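Local coordinates for envelope glycoprotein (Thogoto virus, PDB 5XEA) that probably attaches the virus to a host-cell receptor and later drives fusion of the viral envelope with the host membrane, as a trimer, at residues K428-D431 and A432-T436; A290-A293 and F294-G298. All coordinates share one frame; numbering follows the deposited sequence.

Contact 1: residues K428-D431 and A432-T436; sequences KSKD and ALIQT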
# COMPACT_ATOMS: atom_id res chain seq x y z
N LYS B 428 -9.90 8.68 -19.88
CA LYS B 428 -9.28 8.79 -21.20
C LYS B 428 -10.23 9.42 -22.22
O LYS B 428 -9.80 10.18 -23.10
CB LYS B 428 -8.83 7.41 -21.69
CG LYS B 428 -7.60 6.86 -20.97
CD LYS B 428 -7.30 5.40 -21.33
CE LYS B 428 -6.29 4.80 -20.33
NZ LYS B 428 -6.15 3.32 -20.47
N SER B 429 -11.51 9.08 -22.15
CA SER B 429 -12.47 9.71 -23.06
C SER B 429 -12.53 11.22 -22.83
O SER B 429 -12.52 12.01 -23.79
CB SER B 429 -13.85 9.06 -22.88
OG SER B 429 -14.84 9.81 -23.58
N LYS B 430 -12.58 11.63 -21.56
CA LYS B 430 -12.57 13.05 -21.21
C LYS B 430 -11.28 13.72 -21.68
O LYS B 430 -11.32 14.83 -22.21
CB LYS B 430 -12.73 13.24 -19.69
CG LYS B 430 -12.49 14.71 -19.24
CD LYS B 430 -11.97 14.85 -17.81
CE LYS B 430 -10.68 14.07 -17.61
NZ LYS B 430 -9.87 14.65 -16.52
N ASP B 431 -10.13 13.08 -21.45
CA ASP B 431 -8.86 13.68 -21.84
C ASP B 431 -8.78 13.84 -23.34
O ASP B 431 -8.27 14.86 -23.85
CB ASP B 431 -7.69 12.82 -21.35
CG ASP B 431 -7.56 12.81 -19.84
OD1 ASP B 431 -7.01 11.81 -19.31
OD2 ASP B 431 -7.97 13.79 -19.19
N ALA B 432 -9.24 12.84 -24.08
CA ALA B 432 -9.22 12.90 -25.53
C ALA B 432 -10.15 13.99 -26.06
O ALA B 432 -9.84 14.63 -27.07
CB ALA B 432 -9.61 11.53 -26.10
N LEU B 433 -11.29 14.21 -25.42
CA LEU B 433 -12.18 15.28 -25.86
C LEU B 433 -11.50 16.64 -25.70
O LEU B 433 -11.64 17.52 -26.56
CB LEU B 433 -13.51 15.24 -25.09
CG LEU B 433 -14.54 16.31 -25.54
CD1 LEU B 433 -14.90 16.18 -27.02
CD2 LEU B 433 -15.79 16.30 -24.66
N ILE B 434 -10.76 16.82 -24.61
CA ILE B 434 -10.05 18.08 -24.35
C ILE B 434 -9.00 18.31 -25.43
O ILE B 434 -8.80 19.44 -25.89
CB ILE B 434 -9.42 18.05 -22.94
CG1 ILE B 434 -10.51 18.11 -21.85
CG2 ILE B 434 -8.41 19.22 -22.78
CD1 ILE B 434 -9.99 17.72 -20.39
N GLN B 435 -8.30 17.25 -25.84
CA GLN B 435 -7.28 17.41 -26.87
C GLN B 435 -7.91 17.81 -28.21
O GLN B 435 -7.41 18.71 -28.89
CB GLN B 435 -6.46 16.13 -27.01
CG GLN B 435 -5.51 15.81 -25.78
CD GLN B 435 -4.54 16.97 -25.50
OE1 GLN B 435 -3.74 17.37 -26.36
NE2 GLN B 435 -4.63 17.55 -24.30
N THR B 436 -9.03 17.17 -28.58
CA THR B 436 -9.64 17.45 -29.88
C THR B 436 -10.29 18.82 -29.92
O THR B 436 -10.31 19.47 -30.97
CB THR B 436 -10.69 16.40 -30.22
OG1 THR B 436 -10.25 15.10 -29.80
CG2 THR B 436 -10.83 16.39 -31.71
O HOH W 1 -6.19 15.97 -22.46
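Ile434 lies along Lys430 one helical turn on, the two side chains running side by side, and its CD1 comes to 4.1 Å from CG of Lys430. The first torsion of Ile434 (chi1 -69°) sets CG1 beside its own backbone N, which brings CG1 to 3.4 Å from Lys430 O. That same carbonyl oxygen accepts the amide of Ile434, with N to O 3.2 Å. Gln435 repeats the pattern with a polar end: its N bonds Asp431 O at 3.1 Å, and a bend at chi2 (-57°) curls the amide back so that one water is shared, donating to Asp431 O and accepting from Gln435 NE2 at 2.9 Å. Four such i to i+4 bonds, from Ala432 N to Lys428 O through Gln435 N to Asp431 O, mark an ordinary alpha-helical turn. Further along, Thr436 OG1 donates to Ala432 O at 2.8 Å, on the opposite face of that carbonyl from Thr436 N. NZ of Lys430 reaches OD2 of its chain neighbour Asp431 in a 3.4 Å salt bridge. Helix 421-437 sits at the trimer interface: Ile434 meets Ile434 of the third subunit and Met438 of the second. Ser429 O accepts from Arg141 on strand 133-156, whose side chain also touches Ala432 and Leu433, so the helix lies between that strand of its own chain and the same helix in the other two subunits.

Contact 2: residues A290-A293 and F294-G298; sequences AAQA and FELEG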
# COMPACT_ATOMS: atom_id res chain seq x y z
N ALA B 290 6.96 -0.55 9.91
CA ALA B 290 7.53 -0.31 11.23
C ALA B 290 6.91 -1.23 12.28
O ALA B 290 7.60 -1.67 13.21
CB ALA B 290 7.35 1.14 11.65
N ALA B 291 5.61 -1.50 12.16
CA ALA B 291 4.92 -2.39 13.09
C ALA B 291 5.43 -3.82 12.95
O ALA B 291 5.69 -4.50 13.95
CB ALA B 291 3.40 -2.33 12.84
N GLN B 292 5.54 -4.30 11.71
CA GLN B 292 6.17 -5.59 11.44
C GLN B 292 7.55 -5.68 12.09
O GLN B 292 7.88 -6.67 12.75
CB GLN B 292 6.28 -5.80 9.92
CG GLN B 292 6.83 -7.16 9.49
CD GLN B 292 7.08 -7.27 7.98
OE1 GLN B 292 6.36 -7.99 7.28
NE2 GLN B 292 8.11 -6.57 7.49
N ALA B 293 8.37 -4.63 11.93
CA ALA B 293 9.72 -4.65 12.48
C ALA B 293 9.71 -4.76 14.00
O ALA B 293 10.52 -5.48 14.58
CB ALA B 293 10.49 -3.40 12.05
N PHE B 294 8.82 -4.01 14.65
CA PHE B 294 8.77 -4.05 16.10
C PHE B 294 8.37 -5.43 16.58
O PHE B 294 8.98 -5.99 17.50
CB PHE B 294 7.80 -2.99 16.63
CG PHE B 294 7.59 -3.07 18.11
CD1 PHE B 294 8.45 -2.42 18.98
CD2 PHE B 294 6.54 -3.82 18.64
CE1 PHE B 294 8.28 -2.52 20.36
CE2 PHE B 294 6.37 -3.92 20.03
CZ PHE B 294 7.24 -3.26 20.88
N GLU B 295 7.35 -6.02 15.94
CA GLU B 295 6.91 -7.35 16.34
C GLU B 295 7.99 -8.40 16.09
O GLU B 295 8.19 -9.31 16.90
CB GLU B 295 5.62 -7.72 15.61
CG GLU B 295 4.46 -6.77 15.93
CD GLU B 295 3.94 -6.89 17.36
OE1 GLU B 295 3.88 -8.01 17.89
OE2 GLU B 295 3.56 -5.85 17.95
N LEU B 296 8.72 -8.27 14.98
CA LEU B 296 9.75 -9.27 14.68
C LEU B 296 10.95 -9.16 15.63
O LEU B 296 11.54 -10.19 15.99
CB LEU B 296 10.21 -9.15 13.23
CG LEU B 296 9.19 -9.56 12.16
CD1 LEU B 296 9.60 -9.04 10.77
CD2 LEU B 296 8.99 -11.07 12.13
N GLU B 297 11.31 -7.95 16.06
CA GLU B 297 12.38 -7.83 17.04
C GLU B 297 11.91 -8.28 18.43
O GLU B 297 12.72 -8.76 19.24
CB GLU B 297 12.91 -6.40 17.09
CG GLU B 297 13.56 -5.92 15.77
CD GLU B 297 14.90 -6.57 15.48
OE1 GLU B 297 15.72 -6.68 16.41
OE2 GLU B 297 15.14 -7.00 14.34
N GLY B 298 10.61 -8.15 18.71
CA GLY B 298 10.06 -8.75 19.92
C GLY B 298 10.09 -10.27 19.87
O GLY B 298 10.45 -10.93 20.85
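Gln292 and Leu296 make the tight side of this turn of the long helix 282-327, meeting side chain to side chain. They run alongside each other, with Leu296 CD1 3.6 Å from CG of Gln292. Gln292 carries its CG away from the backbone N (chi1 -176°) and continues extended, laying its aliphatic part beside the leucine. Leu296 also covers the carbonyl it bonds: its CG stands 3.2 Å from Gln292 O, while its N donates to that oxygen at 2.9 Å, nearly along the C=O axis. On this side Gln292 packs on Gln292 of the third subunit. Glu295 and Glu297 differ: methylenes touch the preceding turn, Glu297 CG lying 3.3 Å from Ala293 O, but neither carboxylate has a hydrogen bond within the two segments. Other subunits bury them instead. Glu295 OE1 has a weak hydrogen bond to Ser407 N of the second subunit, whose Phe207 and Phe230 meet Phe294 with inclined ring planes. Glu297 OE2 accepts from Ala408 N and Ser407 OG of the third subunit. Asp209 of the second subunit, close to Glu297 OE1, would tend to raise the proton affinity of Glu297, while the two donors to OE2 would oppose it; geometry does not settle the net effect.

From the N terminus, contact 2 comes first, within the long helix 282-327, and is complete before contact 1 begins in the shorter helix 421-437. The two therefore run in series and neither nest nor cross. Each joins adjoining segments of one helix, so neither closes a loop. The centres of contact 1 and contact 2 are 48 Å apart. Between the nearest atoms of contact 1 and contact 2 there are still about 32 Å, which rules out direct touch. What they share is the trimer: both touch the second and third subunits. Residues 290-298 bring the long helix against residues of both neighbours, whereas residues 428-436 join strand 133-156 of their own chain to the matching helices, giving two separate regions of intersubunit contact.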